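Local coordinates for C2 domain protein (Ramazzottius varieornatus, PDB 7DF2) that binds calcium ions as a C2 domain protein found specifically in tardigrades and carries a bound glycan on the outer face of one sheet, at residues P70-F75 with D106-D111; V48-Q53 with M128-I133; P156-E159 with V163-W166. All coordinates share one frame; numbering follows the deposited sequence. Where two conformers were deposited one is given.

Contact 1: residues P70-F75 with D106-D111; sequences PKIIAF and DVVEID. With GLC (alpha-D-glucopyranose), chain B.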
# COMPACT_ATOMS: atom_id res chain seq x y z
N PRO A 70 -4.11 -15.43 -3.86
CA PRO A 70 -4.09 -13.97 -3.70
C PRO A 70 -3.48 -13.26 -4.90
O PRO A 70 -2.44 -13.67 -5.44
CB PRO A 70 -3.25 -13.77 -2.44
CG PRO A 70 -2.34 -14.95 -2.43
CD PRO A 70 -3.14 -16.09 -2.98
N LYS A 71 -4.16 -12.21 -5.34
CA LYS A 71 -3.57 -11.18 -6.17
C LYS A 71 -3.52 -9.94 -5.29
O LYS A 71 -4.57 -9.48 -4.81
CB LYS A 71 -4.38 -10.92 -7.44
CG LYS A 71 -3.77 -9.82 -8.33
CD LYS A 71 -4.50 -9.71 -9.67
CE LYS A 71 -3.91 -8.58 -10.53
NZ LYS A 71 -4.62 -8.43 -11.84
N ILE A 72 -2.32 -9.42 -5.05
CA ILE A 72 -2.11 -8.34 -4.10
C ILE A 72 -1.49 -7.17 -4.85
O ILE A 72 -0.46 -7.34 -5.51
CB ILE A 72 -1.22 -8.79 -2.93
CG1 ILE A 72 -1.88 -9.97 -2.21
CG2 ILE A 72 -0.97 -7.64 -1.96
CD1 ILE A 72 -1.00 -10.66 -1.14
N ILE A 73 -2.12 -6.01 -4.77
CA ILE A 73 -1.70 -4.83 -5.51
C ILE A 73 -1.53 -3.66 -4.55
O ILE A 73 -2.17 -3.61 -3.50
CB ILE A 73 -2.70 -4.47 -6.64
CG1 ILE A 73 -4.03 -4.02 -6.04
CG2 ILE A 73 -2.93 -5.68 -7.56
CD1 ILE A 73 -5.09 -3.72 -7.11
N ALA A 74 -0.65 -2.73 -4.91
CA ALA A 74 -0.27 -1.65 -4.00
C ALA A 74 -0.08 -0.34 -4.75
O ALA A 74 0.22 -0.31 -5.95
CB ALA A 74 1.03 -1.98 -3.24
N PHE A 75 -0.25 0.76 -4.02
CA PHE A 75 -0.11 2.10 -4.58
C PHE A 75 0.21 3.08 -3.47
O PHE A 75 -0.33 2.97 -2.36
CB PHE A 75 -1.41 2.50 -5.30
CG PHE A 75 -1.30 3.77 -6.11
CD1 PHE A 75 -0.77 3.74 -7.39
CD2 PHE A 75 -1.75 4.97 -5.59
CE1 PHE A 75 -0.68 4.90 -8.15
CE2 PHE A 75 -1.66 6.14 -6.34
CZ PHE A 75 -1.12 6.09 -7.62
N ASP A 106 -1.92 -18.92 4.65
CA ASP A 106 -2.72 -17.79 5.10
C ASP A 106 -1.87 -16.54 5.31
O ASP A 106 -2.34 -15.43 5.06
CB ASP A 106 -3.44 -18.15 6.40
CG ASP A 106 -4.55 -19.16 6.19
OD1 ASP A 106 -4.85 -19.51 5.03
OD2 ASP A 106 -5.13 -19.59 7.21
N VAL A 107 -0.64 -16.71 5.78
CA VAL A 107 0.31 -15.60 5.88
C VAL A 107 1.21 -15.65 4.65
O VAL A 107 1.97 -16.61 4.46
CB VAL A 107 1.14 -15.67 7.17
CG1 VAL A 107 2.19 -14.54 7.17
CG2 VAL A 107 0.24 -15.55 8.38
N VAL A 108 1.09 -14.63 3.81
CA VAL A 108 1.83 -14.54 2.56
C VAL A 108 3.04 -13.65 2.79
O VAL A 108 2.88 -12.45 3.05
CB VAL A 108 0.95 -13.99 1.43
CG1 VAL A 108 1.72 -13.97 0.11
CG2 VAL A 108 -0.36 -14.77 1.29
N GLU A 109 4.23 -14.21 2.68
CA GLU A 109 5.46 -13.42 2.77
C GLU A 109 5.72 -12.76 1.43
O GLU A 109 5.74 -13.44 0.40
CB GLU A 109 6.63 -14.31 3.17
CG GLU A 109 6.41 -14.99 4.52
CD GLU A 109 6.55 -14.02 5.67
OE1 GLU A 109 7.20 -12.96 5.50
OE2 GLU A 109 6.02 -14.31 6.76
N ILE A 110 5.93 -11.44 1.44
CA ILE A 110 5.90 -10.66 0.20
C ILE A 110 7.22 -9.94 -0.03
O ILE A 110 7.90 -10.20 -1.03
CB ILE A 110 4.72 -9.67 0.22
CG1 ILE A 110 3.39 -10.43 0.29
CG2 ILE A 110 4.72 -8.78 -1.01
CD1 ILE A 110 2.23 -9.54 0.60
N ASP A 111 7.58 -9.03 0.88
CA ASP A 111 8.79 -8.19 0.80
C ASP A 111 9.04 -7.65 -0.60
O ASP A 111 10.12 -7.81 -1.18
CB ASP A 111 10.04 -8.91 1.32
CG ASP A 111 11.23 -7.94 1.54
OD1 ASP A 111 10.97 -6.74 1.82
OD2 ASP A 111 12.43 -8.34 1.44
C1 GLC B . 11.18 -13.17 9.22
C2 GLC B . 9.86 -13.93 9.43
C3 GLC B . 8.71 -13.35 8.59
C4 GLC B . 8.70 -11.82 8.65
C5 GLC B . 10.11 -11.25 8.52
C6 GLC B . 10.12 -9.73 8.62
O2 GLC B . 10.01 -15.31 9.17
O3 GLC B . 7.47 -13.85 9.05
O4 GLC B . 7.87 -11.27 7.63
O5 GLC B . 10.93 -11.82 9.53
O6 GLC B . 11.00 -9.24 7.64
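Ile72 and Ile110 meet through their CD1 methyls in the interior of a beta sandwich, the fold of the C2 domain. Strand 70-75 belongs to one antiparallel sheet and strand 107-111 to the other. The two strand axes come no closer than 10.6 Å and differ in direction by 43°. That spacing is bridged by side chains alone, with no hydrogen bond across it. Ile72 is the main bump from its sheet. Its CG1 lies anti to the carbonyl carbon (chi1 -59°) and the chain then runs out extended, which carries CD1 toward the facing strand. There CD1 touches Ile110 CD1 at 3.8 Å, the two chains meeting at a slant. Val108 flanks the same methyl more loosely, with its CG1 4.5 Å from Ile72 CD1. Its other branch turns to the proline: Val108 CG2 lies 4.2 Å from Pro70 CG. Val108 thus fits between the two bumps of strand 70-75. Val130 and Ala132 pack against Ile72 within its own sheet, and Leu50 packs beside Ile110. All four touching residues are buried. The other face of strand 107-111 serves the glycan. Glu109 bends at chi2 and offers both carboxylate oxygens to one glucose. Glucose O4 donates to Glu109 OE1 at 2.8 Å, and glucose O3 donates to Glu109 OE2 at 2.7 Å.

Contact 2: residues V48-Q53 with M128-I133; sequences VRLDTQ and MRVRAI. With GLC (alpha-D-glucopyranose), chain B.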
# COMPACT_ATOMS: atom_id res chain seq x y z
N VAL A 48 5.52 -6.00 3.51
CA VAL A 48 6.31 -7.05 4.13
C VAL A 48 5.60 -8.39 4.02
O VAL A 48 6.15 -9.37 3.49
CB VAL A 48 6.60 -6.70 5.60
CG1 VAL A 48 7.40 -7.82 6.26
CG2 VAL A 48 7.35 -5.34 5.67
N ARG A 49 4.36 -8.46 4.49
CA ARG A 49 3.60 -9.69 4.43
C ARG A 49 2.13 -9.36 4.62
O ARG A 49 1.77 -8.27 5.07
CB ARG A 49 4.08 -10.70 5.47
CG ARG A 49 3.93 -10.22 6.89
CD ARG A 49 4.42 -11.30 7.87
NE ARG A 49 4.14 -10.86 9.22
CZ ARG A 49 4.86 -9.95 9.87
NH1 ARG A 49 5.92 -9.39 9.29
NH2 ARG A 49 4.52 -9.60 11.11
N LEU A 50 1.28 -10.33 4.28
CA LEU A 50 -0.17 -10.17 4.32
C LEU A 50 -0.74 -11.39 5.03
O LEU A 50 -0.50 -12.52 4.60
CB LEU A 50 -0.72 -10.05 2.89
CG LEU A 50 -2.12 -9.61 2.44
CD1 LEU A 50 -3.19 -10.06 3.37
CD2 LEU A 50 -2.22 -8.10 2.18
N ASP A 51 -1.50 -11.16 6.11
CA ASP A 51 -2.18 -12.23 6.83
C ASP A 51 -3.65 -12.19 6.43
O ASP A 51 -4.41 -11.36 6.93
CB ASP A 51 -2.01 -12.07 8.34
CG ASP A 51 -2.64 -13.23 9.13
OD1 ASP A 51 -3.09 -14.24 8.52
OD2 ASP A 51 -2.68 -13.14 10.37
N THR A 52 -4.03 -13.06 5.49
CA THR A 52 -5.43 -13.16 5.08
C THR A 52 -6.27 -13.91 6.10
O THR A 52 -7.51 -13.86 6.03
CB THR A 52 -5.56 -13.90 3.76
OG1 THR A 52 -5.21 -15.27 3.97
CG2 THR A 52 -4.65 -13.30 2.68
N GLN A 53 -5.63 -14.64 7.01
CA GLN A 53 -6.29 -15.59 7.91
C GLN A 53 -7.11 -16.63 7.15
O GLN A 53 -7.98 -17.29 7.73
CB GLN A 53 -7.18 -14.86 8.93
CG GLN A 53 -6.45 -13.76 9.70
CD GLN A 53 -7.30 -13.19 10.80
OE1 GLN A 53 -8.32 -12.56 10.54
NE2 GLN A 53 -6.89 -13.40 12.06
N MET A 128 -0.70 4.85 2.05
CA MET A 128 -0.26 3.57 1.51
C MET A 128 -1.50 2.70 1.32
O MET A 128 -2.24 2.47 2.28
CB MET A 128 0.74 2.91 2.45
CG MET A 128 2.04 3.68 2.56
SD MET A 128 3.23 2.83 3.61
CE MET A 128 2.64 3.20 5.26
N ARG A 129 -1.76 2.28 0.08
CA ARG A 129 -2.97 1.53 -0.26
C ARG A 129 -2.58 0.14 -0.73
O ARG A 129 -1.68 -0.01 -1.55
CB ARG A 129 -3.79 2.24 -1.35
CG ARG A 129 -4.40 3.56 -0.93
CD ARG A 129 -5.37 4.06 -1.99
NE ARG A 129 -5.96 5.34 -1.62
CZ ARG A 129 -7.09 5.47 -0.93
NH1 ARG A 129 -7.77 4.39 -0.53
NH2 ARG A 129 -7.54 6.68 -0.64
N VAL A 130 -3.27 -0.88 -0.21
CA VAL A 130 -3.09 -2.26 -0.66
C VAL A 130 -4.46 -2.87 -0.86
O VAL A 130 -5.37 -2.65 -0.05
CB VAL A 130 -2.28 -3.11 0.34
CG1 VAL A 130 -2.22 -4.58 -0.11
CG2 VAL A 130 -0.86 -2.57 0.52
N ARG A 131 -4.63 -3.61 -1.95
CA ARG A 131 -5.85 -4.38 -2.15
C ARG A 131 -5.48 -5.83 -2.40
O ARG A 131 -4.59 -6.14 -3.21
CB ARG A 131 -6.68 -3.83 -3.31
CG ARG A 131 -7.89 -4.72 -3.67
CD ARG A 131 -8.75 -4.02 -4.73
NE ARG A 131 -9.88 -4.82 -5.18
CZ ARG A 131 -11.06 -4.85 -4.58
NH1 ARG A 131 -11.28 -4.12 -3.51
NH2 ARG A 131 -12.04 -5.61 -5.07
N ALA A 132 -6.15 -6.74 -1.70
CA ALA A 132 -5.95 -8.17 -1.87
C ALA A 132 -7.26 -8.81 -2.27
O ALA A 132 -8.29 -8.57 -1.63
CB ALA A 132 -5.40 -8.81 -0.59
N ILE A 133 -7.23 -9.63 -3.31
CA ILE A 133 -8.40 -10.42 -3.70
C ILE A 133 -7.95 -11.86 -3.87
O ILE A 133 -6.78 -12.15 -4.11
CB ILE A 133 -9.09 -9.93 -5.00
CG1 ILE A 133 -8.15 -10.05 -6.20
CG2 ILE A 133 -9.53 -8.48 -4.87
CD1 ILE A 133 -8.42 -11.24 -7.09
C1 GLC B . 11.18 -13.17 9.22
C2 GLC B . 9.86 -13.93 9.43
C3 GLC B . 8.71 -13.35 8.59
C4 GLC B . 8.70 -11.82 8.65
C5 GLC B . 10.11 -11.25 8.52
C6 GLC B . 10.12 -9.73 8.62
O2 GLC B . 10.01 -15.31 9.17
O3 GLC B . 7.47 -13.85 9.05
O4 GLC B . 7.87 -11.27 7.63
O5 GLC B . 10.93 -11.82 9.53
O6 GLC B . 11.00 -9.24 7.64
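A single methyl, Leu50 CD2, makes both close contacts between the segments 48-53 and 128-133, in the conformer described, one of two modelled. It lies 4.2 Å from Val130 CG1 and 4.3 Å from Ala132 CB. Val130 and Ala132 are two apart on their strand, so their side chains come up on the same face and receive the leucine together. Leu50 CG is anti to the backbone N (chi1 -167°), which sends the branched end across the gap. There Leu50 and Val130 run alongside one another in opposing senses. The strands belong to the two facing sheets of the C2 beta sandwich. Val182 and Tyr146 also pack against Leu50. Polar chemistry lies away from this apolar meeting. At the end of the strand Asp51 OD1 accepts from Gln53 N at 3.0 Å, met from above the carboxylate plane, and this closes an Asx turn. Arg49, also modelled in two conformers, reaches the glycan in the one described. Its NH1 gives a weak bond to glucose O4 at 3.2 Å, with an N-H...O angle of 129°. Val48 CG1 comes within 3.7 Å of glucose O4. Arg49 NH1 also forms a salt bridge with Glu169, and the guanidinium has a cation-pi contact with Tyr183. The sugar bond is probably a secondary hold on this arginine, while dispersion and the burial of apolar surface join the two sheets.

Contact 3: residues P156-E159 with V163-W166; sequences PPAE and VAQW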
# COMPACT_ATOMS: atom_id res chain seq x y z
N PRO A 156 9.64 13.36 9.74
CA PRO A 156 9.57 13.99 8.41
C PRO A 156 10.58 13.36 7.47
O PRO A 156 11.43 12.57 7.90
CB PRO A 156 9.93 15.46 8.71
CG PRO A 156 10.84 15.36 9.89
CD PRO A 156 10.30 14.23 10.73
N PRO A 157 10.50 13.67 6.17
CA PRO A 157 11.46 13.10 5.22
C PRO A 157 12.90 13.33 5.65
O PRO A 157 13.26 14.41 6.11
CB PRO A 157 11.15 13.84 3.92
CG PRO A 157 9.72 14.22 4.03
CD PRO A 157 9.45 14.45 5.50
N ALA A 158 13.72 12.29 5.49
CA ALA A 158 15.13 12.39 5.83
C ALA A 158 15.87 13.26 4.82
O ALA A 158 15.35 13.62 3.75
CB ALA A 158 15.75 11.00 5.91
N GLU A 159 17.13 13.59 5.16
CA GLU A 159 17.91 14.51 4.33
C GLU A 159 18.18 13.95 2.95
O GLU A 159 18.22 14.70 1.96
CB GLU A 159 19.23 14.86 5.02
CG GLU A 159 19.29 16.25 5.61
CD GLU A 159 18.33 16.42 6.76
OE1 GLU A 159 18.35 15.58 7.68
OE2 GLU A 159 17.55 17.40 6.74
N VAL A 163 20.75 8.33 4.30
CA VAL A 163 20.49 8.42 5.73
C VAL A 163 19.04 8.09 6.09
O VAL A 163 18.71 8.06 7.28
CB VAL A 163 20.87 9.82 6.26
CG1 VAL A 163 22.36 10.08 6.05
CG2 VAL A 163 20.03 10.90 5.59
N ALA A 164 18.18 7.85 5.11
CA ALA A 164 16.77 7.61 5.38
C ALA A 164 16.57 6.25 6.03
O ALA A 164 17.06 5.24 5.53
CB ALA A 164 15.96 7.71 4.10
N GLN A 165 15.82 6.22 7.14
CA GLN A 165 15.60 5.00 7.91
C GLN A 165 14.21 4.44 7.64
O GLN A 165 13.24 5.20 7.55
CB GLN A 165 15.75 5.27 9.41
CG GLN A 165 17.14 5.69 9.86
CD GLN A 165 18.21 4.71 9.42
OE1 GLN A 165 18.19 3.55 9.81
NE2 GLN A 165 19.15 5.18 8.60
N TRP A 166 14.13 3.12 7.52
CA TRP A 166 12.83 2.46 7.42
C TRP A 166 12.03 2.65 8.70
O TRP A 166 12.57 2.60 9.81
CB TRP A 166 13.01 0.97 7.13
CG TRP A 166 13.39 0.69 5.72
CD1 TRP A 166 14.63 0.37 5.25
CD2 TRP A 166 12.52 0.72 4.57
NE1 TRP A 166 14.59 0.21 3.88
CE2 TRP A 166 13.31 0.42 3.44
CE3 TRP A 166 11.16 0.99 4.39
CZ2 TRP A 166 12.78 0.36 2.15
CZ3 TRP A 166 10.64 0.95 3.10
CH2 TRP A 166 11.45 0.63 2.00
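The Ala158 methyl packs onto the backbone and methyl of Ala164 in the long loop between strands 139-150 and 170-173 of the C2 beta sandwich. Neither segment is regular helix or strand. The chain turns back through three intervening residues, and the CA atoms of Ala158 and Ala164 come within 5.1 Å. This is the tight part. Ala158 points its methyl at the other segment, and its CB lies 3.6 Å from Ala164 CA and 3.8 Å from Ala164 CB. Small side chains allow the two backbones to draw this close without a hydrogen bond between the segments. Ala164 is buried, with Tyr189 of strand 181-190 against its side chain. Backbone bonds from Ala158 to Trp188 and Asn190 tie the other segment to the same strand. The loose part lies at Val163 and Glu159, both exposed. Of Glu159, the backbone N and CB do the touching. Val163 CG2 lies 4.0 Å from Glu159 N and 4.1 Å from Glu159 CB. The same methyl, Val163 CG2, is 4.3 Å from Ala158 CB. Val163 N is held by Asn160 OD1, within the turn itself. Farther along, Trp166 makes a cation-pi contact with Arg185. The contact is thus a loop folded on itself and fixed to the C-terminal end of strand 181-190, away from the calcium and glycan sites. On its exposed side Gln165 folds back, and its NE2 donates to Val163 O at 3.2 Å, nearly straight at 166° but from above the carbonyl plane.

How the contacts relate
Contacts 1 and 2 are two parts of one sandwich interior, their centres about 5 Å apart. Contact 1 is nested inside the chain loop closed by contact 2. Strands 70-77 and 121-136 are neighbours in one sheet, and strands 107-119 and 41-51 in the other. Probable backbone bonds link them: Val108 N to Leu50 O at 2.8 Å, and Lys71 N to Ile133 O at 2.9 Å. Both touch the same glucose. The calcium ions lie at one end of the sandwich, the nearest about 7 Å from the side chain of Pro70 and about 12 Å from that of Ala132. Contact 3 stands apart, its centre about 25 Å and its nearest atoms about 7 Å from each.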